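Local coordinates for protein PLP-Dependent L-Arginine Hydroxylase MppP (Streptomyces wadayamensis, PDB 6C9B) that oxidises L-arginine with the help of pyridoxal phosphate, giving 4-hydroxy-2-ketoarginine and 2-ketoarginine, at residues Leu23-Gly28 against Val331-Cys336; Asn160-Val165 against Phe300-Ser305; Arg289-Gly294 against Ser365-Arg370; Glu310-Ala315 against His349-Ala354. One frame throughout, in Å; residues are numbered along the deposited sequence.

Contact 1 (Leu23-Gly28 against Val331-Cys336). With EGV ((4S)-5-carbamimidamido-4-hydroxy-2-oxopentanoic acid), chain F.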
# COMPACT_ATOMS: atom_id res chain seq x y z
N LEU B 23 -15.67 19.22 9.69
CA LEU B 23 -16.84 18.40 9.96
C LEU B 23 -16.90 17.28 8.94
O LEU B 23 -17.91 17.09 8.25
CB LEU B 23 -18.11 19.24 9.94
CG LEU B 23 -18.06 20.36 11.00
CD1 LEU B 23 -19.27 21.24 10.89
CD2 LEU B 23 -17.99 19.80 12.41
N ASN B 24 -15.80 16.54 8.84
CA ASN B 24 -15.74 15.31 8.05
C ASN B 24 -16.42 14.22 8.87
O ASN B 24 -15.95 13.87 9.96
CB ASN B 24 -14.28 15.00 7.72
CG ASN B 24 -14.04 13.54 7.29
OD1 ASN B 24 -14.97 12.76 7.08
ND2 ASN B 24 -12.76 13.18 7.18
N ILE B 25 -17.58 13.74 8.41
CA ILE B 25 -18.22 12.55 8.99
C ILE B 25 -18.44 11.54 7.87
O ILE B 25 -19.42 10.79 7.85
CB ILE B 25 -19.53 12.89 9.72
CG1 ILE B 25 -20.46 13.74 8.82
CG2 ILE B 25 -19.21 13.61 11.03
CD1 ILE B 25 -21.90 13.81 9.32
N ALA B 26 -17.48 11.48 6.95
CA ALA B 26 -17.57 10.66 5.76
C ALA B 26 -16.74 9.38 5.88
O ALA B 26 -17.31 8.30 6.05
CB ALA B 26 -17.13 11.44 4.51
N ASP B 27 -15.42 9.48 5.76
CA ASP B 27 -14.65 8.24 5.73
C ASP B 27 -14.69 7.56 7.09
O ASP B 27 -14.90 8.19 8.13
CB ASP B 27 -13.20 8.48 5.31
CG ASP B 27 -12.46 9.28 6.32
OD1 ASP B 27 -12.22 8.76 7.43
OD2 ASP B 27 -12.12 10.44 5.99
N GLY B 28 -14.50 6.26 7.07
CA GLY B 28 -14.70 5.50 8.28
C GLY B 28 -13.50 5.39 9.18
O GLY B 28 -13.61 4.77 10.24
N VAL B 331 -20.39 20.38 6.13
CA VAL B 331 -20.48 19.05 6.73
C VAL B 331 -20.41 18.04 5.60
O VAL B 331 -21.13 18.18 4.60
CB VAL B 331 -21.77 18.87 7.54
CG1 VAL B 331 -21.95 17.42 7.96
CG2 VAL B 331 -21.74 19.80 8.76
N PHE B 332 -19.56 17.02 5.76
CA PHE B 332 -19.35 16.02 4.72
C PHE B 332 -19.69 14.63 5.21
O PHE B 332 -18.94 14.03 6.00
CB PHE B 332 -17.91 16.07 4.21
CG PHE B 332 -17.58 17.32 3.47
CD1 PHE B 332 -17.81 17.41 2.11
CD2 PHE B 332 -17.08 18.43 4.14
CE1 PHE B 332 -17.52 18.58 1.42
CE2 PHE B 332 -16.80 19.59 3.46
CZ PHE B 332 -17.02 19.67 2.10
N ALA B 333 -20.79 14.07 4.69
CA ALA B 333 -21.18 12.70 4.93
C ALA B 333 -20.95 11.89 3.65
O ALA B 333 -20.21 12.32 2.75
CB ALA B 333 -22.63 12.65 5.42
N LEU B 334 -21.53 10.70 3.58
CA LEU B 334 -21.32 9.82 2.44
C LEU B 334 -22.65 9.32 1.90
O LEU B 334 -23.41 8.67 2.65
CB LEU B 334 -20.42 8.67 2.88
CG LEU B 334 -19.66 7.86 1.86
CD1 LEU B 334 -18.76 8.77 1.08
CD2 LEU B 334 -18.87 6.78 2.60
N PRO B 335 -22.99 9.58 0.64
CA PRO B 335 -24.19 8.93 0.08
C PRO B 335 -24.00 7.43 -0.01
O PRO B 335 -22.90 6.93 -0.24
CB PRO B 335 -24.32 9.54 -1.32
CG PRO B 335 -23.38 10.74 -1.33
CD PRO B 335 -22.30 10.42 -0.35
N CYS B 336 -25.10 6.72 0.15
CA CYS B 336 -24.98 5.27 0.29
C CYS B 336 -25.05 4.51 -1.03
O CYS B 336 -24.82 3.30 -1.00
CB CYS B 336 -26.07 4.74 1.21
SG CYS B 336 -25.52 4.83 2.90
C10 EGV F . -14.81 3.53 4.78
C02 EGV F . -10.60 4.02 2.04
C03 EGV F . -10.19 2.72 -0.06
C06 EGV F . -11.38 3.13 2.98
C07 EGV F . -12.80 3.72 3.10
C09 EGV F . -13.78 2.83 3.91
N01 EGV F . -10.89 3.75 0.64
N04 EGV F . -10.48 2.47 -1.43
N05 EGV F . -9.31 1.98 0.58
O08 EGV F . -10.78 3.12 4.22
O11 EGV F . -15.45 2.83 5.53
O12 EGV F . -14.98 4.76 4.73
O13 EGV F . -13.74 1.60 3.88
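Phe332 O receives the backbone N-H of Ile25, with 2.8 Å between Ile25 N and Phe332 O and a bend to 147° at the hydrogen. Ala26 N is also near this oxygen but makes too poor an angle to bond; it donates to Asn24 OD1 instead, at 2.8 Å from Ala26 N, closing an Asx turn. On the N-terminal side of Phe332, its own N-H meets Leu23 O almost straight (170°, Phe332 N to Leu23 O 3.0 Å), and the two bonds run the short, weakly bonded strand 23-24 parallel to strand 331-335, with Asn24 paired to Phe332. Asparagine suits position 24 because its carboxamide serves both ways. While OD1 accepts, ND2 donates to Asp27 OD2 from above the carboxylate plane (Asn24 ND2 to Asp27 OD2 3.1 Å), which fixes the rotation of the amide. Asp27 also forms a salt bridge with Arg31. Branched aliphatic residues fill the side facing helix 359-372. Leu23 CD1 rests on Val331 CG2 at 3.6 Å, and Ile25 CD1 touches Val331 CG1 at 3.9 Å as well as the methyl of Ala333. With a chi1 of 51°, Ile25 holds CG1 between its own N and C, close against Phe332 O. At the far end Gly28 N donates to O12 of the bound product at 2.8 Å; having no side chain, glycine lets the carboxylate come right up to the backbone. The chemistry implies a turn stiffened by Asn24 and Asp27, tied to the sheet at one end and offering a main-chain N-H to the ligand carboxylate at the other.

Contact 2 (Asn160-Val165 against Phe300-Ser305)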
# COMPACT_ATOMS: atom_id res chain seq x y z
N ASN B 160 -19.70 -3.71 6.44
CA ASN B 160 -19.63 -2.27 6.22
C ASN B 160 -20.50 -2.05 5.00
O ASN B 160 -20.13 -2.51 3.91
CB ASN B 160 -18.19 -1.85 5.96
CG ASN B 160 -18.03 -0.40 5.70
OD1 ASN B 160 -19.00 0.37 5.67
ND2 ASN B 160 -16.79 0.02 5.58
N PRO B 161 -21.65 -1.38 5.09
CA PRO B 161 -22.03 -0.38 6.09
C PRO B 161 -23.04 -0.78 7.15
O PRO B 161 -23.42 0.03 8.01
CB PRO B 161 -22.62 0.72 5.20
CG PRO B 161 -23.35 -0.06 4.15
CD PRO B 161 -22.45 -1.24 3.85
N THR B 162 -23.49 -2.02 7.15
CA THR B 162 -24.67 -2.38 7.91
C THR B 162 -24.38 -2.85 9.32
O THR B 162 -25.32 -2.92 10.14
CB THR B 162 -25.43 -3.51 7.22
OG1 THR B 162 -24.64 -4.70 7.33
CG2 THR B 162 -25.74 -3.18 5.76
N GLY B 163 -23.14 -3.21 9.62
CA GLY B 163 -22.79 -3.79 10.90
C GLY B 163 -23.23 -5.22 11.12
O GLY B 163 -23.02 -5.76 12.22
N ARG B 164 -23.86 -5.86 10.14
CA ARG B 164 -24.42 -7.18 10.36
C ARG B 164 -23.30 -8.18 10.54
O ARG B 164 -22.35 -8.21 9.75
CB ARG B 164 -25.30 -7.56 9.18
CG ARG B 164 -26.33 -8.63 9.47
CD ARG B 164 -27.71 -8.21 8.93
NE ARG B 164 -28.59 -9.37 8.79
CZ ARG B 164 -29.58 -9.48 7.90
NH1 ARG B 164 -29.83 -8.50 7.03
NH2 ARG B 164 -30.30 -10.59 7.87
N VAL B 165 -23.43 -9.04 11.54
CA VAL B 165 -22.37 -9.98 11.90
C VAL B 165 -22.79 -11.38 11.47
O VAL B 165 -23.87 -11.86 11.84
CB VAL B 165 -22.11 -9.96 13.41
CG1 VAL B 165 -21.11 -11.03 13.81
CG2 VAL B 165 -21.61 -8.60 13.84
N PHE B 300 -33.54 4.47 11.01
CA PHE B 300 -32.22 3.87 11.12
C PHE B 300 -32.27 2.42 10.67
O PHE B 300 -32.87 1.59 11.37
CB PHE B 300 -31.71 3.99 12.55
CG PHE B 300 -31.37 5.40 12.90
CD1 PHE B 300 -30.12 5.90 12.61
CD2 PHE B 300 -32.32 6.23 13.44
CE1 PHE B 300 -29.81 7.20 12.89
CE2 PHE B 300 -32.01 7.55 13.72
CZ PHE B 300 -30.75 8.02 13.43
N PRO B 301 -31.71 2.10 9.50
CA PRO B 301 -31.90 0.74 8.96
C PRO B 301 -31.23 -0.36 9.75
O PRO B 301 -31.65 -1.52 9.62
CB PRO B 301 -31.32 0.83 7.54
CG PRO B 301 -30.65 2.12 7.43
CD PRO B 301 -31.13 3.03 8.51
N ASP B 302 -30.22 -0.06 10.57
CA ASP B 302 -29.44 -1.07 11.28
C ASP B 302 -29.54 -0.86 12.78
O ASP B 302 -28.57 -0.44 13.43
CB ASP B 302 -27.99 -1.01 10.80
CG ASP B 302 -27.89 -0.92 9.29
OD1 ASP B 302 -28.51 -1.78 8.62
OD2 ASP B 302 -27.22 -0.00 8.78
N PRO B 303 -30.71 -1.13 13.38
CA PRO B 303 -30.90 -0.77 14.79
C PRO B 303 -29.92 -1.44 15.73
O PRO B 303 -29.59 -0.85 16.77
CB PRO B 303 -32.35 -1.20 15.09
CG PRO B 303 -32.77 -2.08 13.95
CD PRO B 303 -31.95 -1.65 12.77
N GLU B 304 -29.43 -2.64 15.40
CA GLU B 304 -28.55 -3.40 16.28
C GLU B 304 -27.07 -3.23 15.96
O GLU B 304 -26.24 -3.87 16.61
CB GLU B 304 -28.90 -4.89 16.20
CG GLU B 304 -30.34 -5.22 16.58
CD GLU B 304 -30.63 -4.96 18.05
OE1 GLU B 304 -30.81 -5.95 18.80
OE2 GLU B 304 -30.66 -3.78 18.46
N SER B 305 -26.71 -2.40 14.99
CA SER B 305 -25.29 -2.28 14.63
C SER B 305 -24.47 -1.74 15.78
O SER B 305 -24.90 -0.84 16.52
CB SER B 305 -25.12 -1.36 13.43
OG SER B 305 -23.74 -1.30 13.05
O HOH W 1 -23.44 0.16 10.80
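Van der Waals contact carries the direct meeting of Thr162 and Gly163 with Asp302 and Ser305, since no hydrogen bond passes straight between the segments. The carboxylate end of Asp302 lies against Thr162, with OD2 3.6 Å from Thr162 CA, while Thr162 O sits 3.3 Å from Asp302 CB. Ser305 OG lies anti to the backbone N (chi1 -177°), which carries the hydroxyl over to the next residue, OG 3.4 Å from Gly163 CA. Glycine fits there twice over: its phi is positive (74°), and a bare CA allows that close approach.

Water supplies the polar link. One molecule bridges Pro161 O at 2.8 Å and Ser305 OG at 2.7 Å; Ser305 OG is hydrogen-bonded to Ser307 N as well.

Local hydrogen bonds shape each loop. Thr162 OG1 accepts from Arg164 N at 3.1 Å, an ST turn, and is also hydrogen-bonded to Glu134. Ser305 N donates to Asp302 O at 3.1 Å, closing a type I beta turn. The charge of Asp302 is met by Arg311, whose NE forms a salt bridge with OD2, so the carboxylate that lies on Thr162 is tied to strand 309-314.

Asn160 precedes a cis peptide bond to Pro161 and donates through ND2 to O3 of the pyridoxal-lysine at position 221 and to the bound product. This Asn-cis-Pro loop beside the cofactor is characteristic of class I aminotransferases of fold type I.

Contact 3 (Arg289-Gly294 against Ser365-Arg370)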
# COMPACT_ATOMS: atom_id res chain seq x y z
N ARG B 289 -28.66 9.16 16.97
CA ARG B 289 -30.05 8.74 16.92
C ARG B 289 -30.94 9.69 17.71
O ARG B 289 -32.05 10.02 17.27
CB ARG B 289 -30.18 7.30 17.43
CG ARG B 289 -29.48 6.32 16.49
CD ARG B 289 -29.69 4.88 16.83
NE ARG B 289 -29.05 4.03 15.83
CZ ARG B 289 -29.02 2.70 15.89
NH1 ARG B 289 -29.59 2.06 16.89
NH2 ARG B 289 -28.43 2.03 14.93
N ARG B 290 -30.43 10.22 18.83
CA ARG B 290 -31.17 11.23 19.59
C ARG B 290 -31.37 12.51 18.79
O ARG B 290 -32.41 13.17 18.90
CB ARG B 290 -30.42 11.51 20.90
CG ARG B 290 -31.08 12.50 21.85
CD ARG B 290 -30.28 12.61 23.16
NE ARG B 290 -29.95 11.28 23.69
CZ ARG B 290 -28.72 10.76 23.77
NH1 ARG B 290 -27.65 11.44 23.38
NH2 ARG B 290 -28.57 9.54 24.27
N ALA B 291 -30.37 12.91 18.00
CA ALA B 291 -30.47 14.17 17.26
C ALA B 291 -31.48 14.08 16.12
O ALA B 291 -32.15 15.06 15.80
CB ALA B 291 -29.10 14.57 16.72
N LEU B 292 -31.57 12.91 15.49
CA LEU B 292 -32.45 12.68 14.34
C LEU B 292 -33.69 11.92 14.77
O LEU B 292 -34.15 10.97 14.14
CB LEU B 292 -31.68 11.94 13.27
CG LEU B 292 -30.38 12.67 12.93
CD1 LEU B 292 -29.57 11.82 11.98
CD2 LEU B 292 -30.68 14.03 12.31
N ALA B 293 -34.24 12.40 15.88
CA ALA B 293 -35.21 11.64 16.66
C ALA B 293 -36.59 11.64 16.02
O ALA B 293 -37.05 10.63 15.47
CB ALA B 293 -35.28 12.25 18.06
N GLY B 294 -37.28 12.76 16.13
CA GLY B 294 -38.61 12.89 15.60
C GLY B 294 -38.56 13.66 14.30
O GLY B 294 -39.52 14.34 13.94
N SER B 365 -22.23 18.19 13.52
CA SER B 365 -22.60 17.75 12.18
C SER B 365 -24.03 17.24 12.11
O SER B 365 -24.75 17.50 11.14
CB SER B 365 -21.64 16.66 11.71
OG SER B 365 -20.33 17.16 11.67
N VAL B 366 -24.44 16.45 13.11
CA VAL B 366 -25.79 15.89 13.06
C VAL B 366 -26.84 16.91 13.47
O VAL B 366 -28.01 16.73 13.12
CB VAL B 366 -25.92 14.62 13.91
CG1 VAL B 366 -24.82 13.64 13.54
CG2 VAL B 366 -25.88 14.94 15.40
N GLN B 367 -26.48 17.98 14.18
CA GLN B 367 -27.44 19.06 14.38
C GLN B 367 -27.70 19.77 13.06
O GLN B 367 -28.84 20.15 12.76
CB GLN B 367 -26.95 20.04 15.44
CG GLN B 367 -27.05 19.52 16.86
CD GLN B 367 -28.48 19.16 17.27
OE1 GLN B 367 -29.44 19.86 16.90
NE2 GLN B 367 -28.63 18.08 18.02
N VAL B 368 -26.64 19.96 12.26
CA VAL B 368 -26.81 20.50 10.92
C VAL B 368 -27.69 19.58 10.09
O VAL B 368 -28.59 20.04 9.38
CB VAL B 368 -25.43 20.70 10.24
CG1 VAL B 368 -25.60 21.16 8.79
CG2 VAL B 368 -24.61 21.71 11.00
N LEU B 369 -27.44 18.27 10.15
CA LEU B 369 -28.27 17.35 9.40
C LEU B 369 -29.73 17.45 9.84
O LEU B 369 -30.64 17.43 9.00
CB LEU B 369 -27.74 15.92 9.55
CG LEU B 369 -28.50 14.81 8.83
CD1 LEU B 369 -28.57 15.06 7.33
CD2 LEU B 369 -27.86 13.46 9.11
N ARG B 370 -29.97 17.59 11.14
CA ARG B 370 -31.34 17.73 11.62
C ARG B 370 -32.04 18.91 10.97
O ARG B 370 -33.22 18.82 10.60
CB ARG B 370 -31.36 17.89 13.14
CG ARG B 370 -32.76 18.11 13.67
CD ARG B 370 -32.82 18.04 15.17
NE ARG B 370 -34.15 17.64 15.60
CZ ARG B 370 -34.49 17.34 16.85
NH1 ARG B 370 -33.58 17.41 17.82
NH2 ARG B 370 -35.73 16.98 17.12
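Ala291 directs its methyl toward helix 359-372 and meets one branch of Val366, CB to CG2 at 3.5 Å, tighter than usual for two carbons. So small a side chain suits the place where the last turn of helix 256-291 comes against its neighbour. Gln367 starts off away from Ala291, but the bend at chi2 (-60°) carries its amide back beside the contact until NE2 lies 3.8 Å from Ala291 CB.

Leu292, the first residue to leave helical geometry, also begins by pointing away, and its two methyls then reach back. The side chains of Leu292 and Leu369 cross at about a right angle, CD1 of the former on CD2 of the latter at 3.7 Å. The other methyl, Leu292 CD2, lies against the main chain of Arg370, 3.8 Å from its N. Phe300 packs on Leu292 too, while Leu369 continues into Val322 and Leu326 of helix 319-327, so the leucine pair belongs to a wider apolar core.

Arg370 leaves its helix with CG anti to the backbone N (chi1 177°) and runs extended across the end of the other helix. Ala291 O lies over one face of the guanidinium, 2.9 Å above its plane and offset from its centre, and Arg370 CD is 3.1 Å from the same oxygen. The angles at NE and NH1 are too poor for hydrogen bonds; NE also has a long, weak ion pair with Glu374. What results is an apolar joint edged by a flat cation, whose charge probably interacts favourably with the carbonyl at the C-terminal end of helix 256-291.

Contact 4 (Glu310-Ala315 against His349-Ala354). With EGV ((4S)-5-carbamimidamido-4-hydroxy-2-oxopentanoic acid), chain F.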
# COMPACT_ATOMS: atom_id res chain seq x y z
N GLU B 310 -22.70 4.57 10.64
CA GLU B 310 -24.14 4.54 10.88
C GLU B 310 -24.89 4.99 9.64
O GLU B 310 -24.71 6.12 9.18
CB GLU B 310 -24.51 5.44 12.08
CG GLU B 310 -25.98 5.58 12.38
CD GLU B 310 -26.59 4.37 13.08
OE1 GLU B 310 -25.92 3.32 13.23
OE2 GLU B 310 -27.77 4.46 13.47
N ARG B 311 -25.79 4.14 9.14
CA ARG B 311 -26.68 4.51 8.04
C ARG B 311 -27.91 5.23 8.58
O ARG B 311 -28.47 4.86 9.61
CB ARG B 311 -27.13 3.28 7.26
CG ARG B 311 -26.01 2.53 6.57
CD ARG B 311 -26.57 1.60 5.50
NE ARG B 311 -27.38 0.53 6.07
CZ ARG B 311 -28.05 -0.35 5.33
NH1 ARG B 311 -28.00 -0.25 4.01
NH2 ARG B 311 -28.77 -1.31 5.89
N VAL B 312 -28.33 6.25 7.85
CA VAL B 312 -29.56 6.99 8.14
C VAL B 312 -30.38 7.02 6.86
O VAL B 312 -29.85 7.34 5.79
CB VAL B 312 -29.26 8.41 8.66
CG1 VAL B 312 -28.49 9.19 7.67
CG2 VAL B 312 -30.56 9.12 9.00
N ALA B 313 -31.66 6.67 6.95
CA ALA B 313 -32.56 6.67 5.81
C ALA B 313 -33.54 7.81 5.92
O ALA B 313 -33.92 8.23 7.02
CB ALA B 313 -33.35 5.36 5.71
N PHE B 314 -34.00 8.29 4.78
CA PHE B 314 -34.99 9.36 4.79
C PHE B 314 -36.03 9.08 3.71
O PHE B 314 -35.72 8.50 2.67
CB PHE B 314 -34.35 10.74 4.58
CG PHE B 314 -33.03 10.68 3.97
CD1 PHE B 314 -32.90 10.58 2.60
CD2 PHE B 314 -31.89 10.66 4.76
CE1 PHE B 314 -31.66 10.50 2.02
CE2 PHE B 314 -30.66 10.57 4.20
CZ PHE B 314 -30.54 10.49 2.82
N ALA B 315 -37.26 9.42 4.01
CA ALA B 315 -38.28 9.43 2.98
C ALA B 315 -38.26 10.80 2.31
O ALA B 315 -37.96 11.81 2.95
CB ALA B 315 -39.65 9.12 3.57
N HIS B 349 -31.75 6.47 -0.84
CA HIS B 349 -32.39 7.27 0.19
C HIS B 349 -31.68 7.12 1.53
O HIS B 349 -32.30 7.28 2.58
CB HIS B 349 -33.87 6.90 0.29
CG HIS B 349 -34.63 7.21 -0.96
ND1 HIS B 349 -34.97 8.50 -1.32
CD2 HIS B 349 -35.08 6.41 -1.95
CE1 HIS B 349 -35.61 8.47 -2.47
NE2 HIS B 349 -35.69 7.22 -2.88
N MET B 350 -30.38 6.84 1.50
CA MET B 350 -29.57 6.76 2.70
C MET B 350 -28.27 7.56 2.56
O MET B 350 -27.72 7.70 1.46
CB MET B 350 -29.23 5.32 3.04
CG MET B 350 -30.45 4.53 3.45
SD MET B 350 -29.99 2.81 3.78
CE MET B 350 -30.03 2.11 2.13
N VAL B 351 -27.79 8.06 3.70
CA VAL B 351 -26.40 8.51 3.84
C VAL B 351 -25.77 7.74 4.98
O VAL B 351 -26.45 7.18 5.85
CB VAL B 351 -26.26 10.03 4.10
CG1 VAL B 351 -26.86 10.82 2.98
CG2 VAL B 351 -26.90 10.40 5.39
N ARG B 352 -24.44 7.75 5.01
CA ARG B 352 -23.67 7.09 6.05
C ARG B 352 -22.89 8.13 6.82
O ARG B 352 -22.29 9.04 6.23
CB ARG B 352 -22.71 6.03 5.47
CG ARG B 352 -22.24 5.03 6.50
CD ARG B 352 -21.04 4.20 6.01
NE ARG B 352 -19.83 5.02 5.94
CZ ARG B 352 -18.60 4.54 5.73
NH1 ARG B 352 -17.57 5.37 5.70
NH2 ARG B 352 -18.40 3.24 5.55
N ILE B 353 -22.89 8.01 8.15
CA ILE B 353 -22.21 8.91 9.08
C ILE B 353 -21.11 8.14 9.80
O ILE B 353 -21.33 7.04 10.30
CB ILE B 353 -23.21 9.47 10.11
CG1 ILE B 353 -24.28 10.28 9.40
CG2 ILE B 353 -22.53 10.30 11.17
CD1 ILE B 353 -25.43 10.67 10.33
N ALA B 354 -19.92 8.74 9.85
CA ALA B 354 -18.78 8.18 10.58
C ALA B 354 -18.87 8.49 12.06
O ALA B 354 -19.05 9.64 12.45
CB ALA B 354 -17.47 8.74 10.04
C10 EGV F . -14.81 3.53 4.78
C02 EGV F . -10.60 4.02 2.04
C03 EGV F . -10.19 2.72 -0.06
C06 EGV F . -11.38 3.13 2.98
C07 EGV F . -12.80 3.72 3.10
C09 EGV F . -13.78 2.83 3.91
N01 EGV F . -10.89 3.75 0.64
N04 EGV F . -10.48 2.47 -1.43
N05 EGV F . -9.31 1.98 0.58
O08 EGV F . -10.78 3.12 4.22
O11 EGV F . -15.45 2.83 5.53
O12 EGV F . -14.98 4.76 4.73
O13 EGV F . -13.74 1.60 3.88
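Glu310 and Ile353 face each other as an antiparallel hydrogen-bonded pair: Glu310 N to Ile353 O and Ile353 N to Glu310 O are both 2.8 Å. Val312 and Val351 repeat the exchange, and Phe314 N closes the ladder on His349 O at 3.0 Å. Between these rungs lie the non-hydrogen-bonded pairs Arg311-Arg352 and Ala313-Met350; the strand axes make an angle of 148°.

Arg352 carries the ladder to the ligand. Its guanidinium meets the product carboxylate edge-on, NH1 donating to O12 at 2.8 Å and NH2 to O11 at 3.0 Å. Arginine suits this task because its two parallel N-H groups match two carboxylate oxygens, and class I aminotransferases commonly bind the substrate carboxylate this way.

On the same face of the sheet, Met350 SD lies over the guanidinium of Arg311, 3.7 Å from NH1, the two side chains crossing at a slant; the thioether is a soft, polarisable cover for a cation salt-bridged by Asp302. Glu310, on the other face, makes salt bridges with Arg285 and Arg289. An unusual chi1 of 20° turns the Phe314 ring back toward strand 350-354, placing His349 O over one face, 3.3 Å above the plane, and Val351 CG1 at the edge.

Strand 298-299 borders 310-314 on its outer side and strand 331-335 borders 350-354 on the other, whereas helix 359-372 covers the face bearing Ile353, reaching it through Leu362 and Leu369.

How the contacts relate
Contacts 1 and 4 belong to one mixed sheet: Leu334 O and Arg352 N, 2.7 Å apart and probably hydrogen-bonded, join them, and both reach the carboxylate of the bound product. Contact 2 comes to the same ligand through Asn160, although its nearest atoms stay about 5 Å from contact 1. Contact 3 lies away from the pocket, behind the sheet. It packs on contact 4 through Leu369 CD2 and Ile353 CD1 (3.9 Å), and on contact 1 through Ser365 OG and Leu23 CB (3.5 Å). Arg289 of contact 3 also reaches contact 2, NH2 lying 2.9 Å from Asp302 O, so the helix end is tied to the 300-305 loop that packs on the cofactor-side loop.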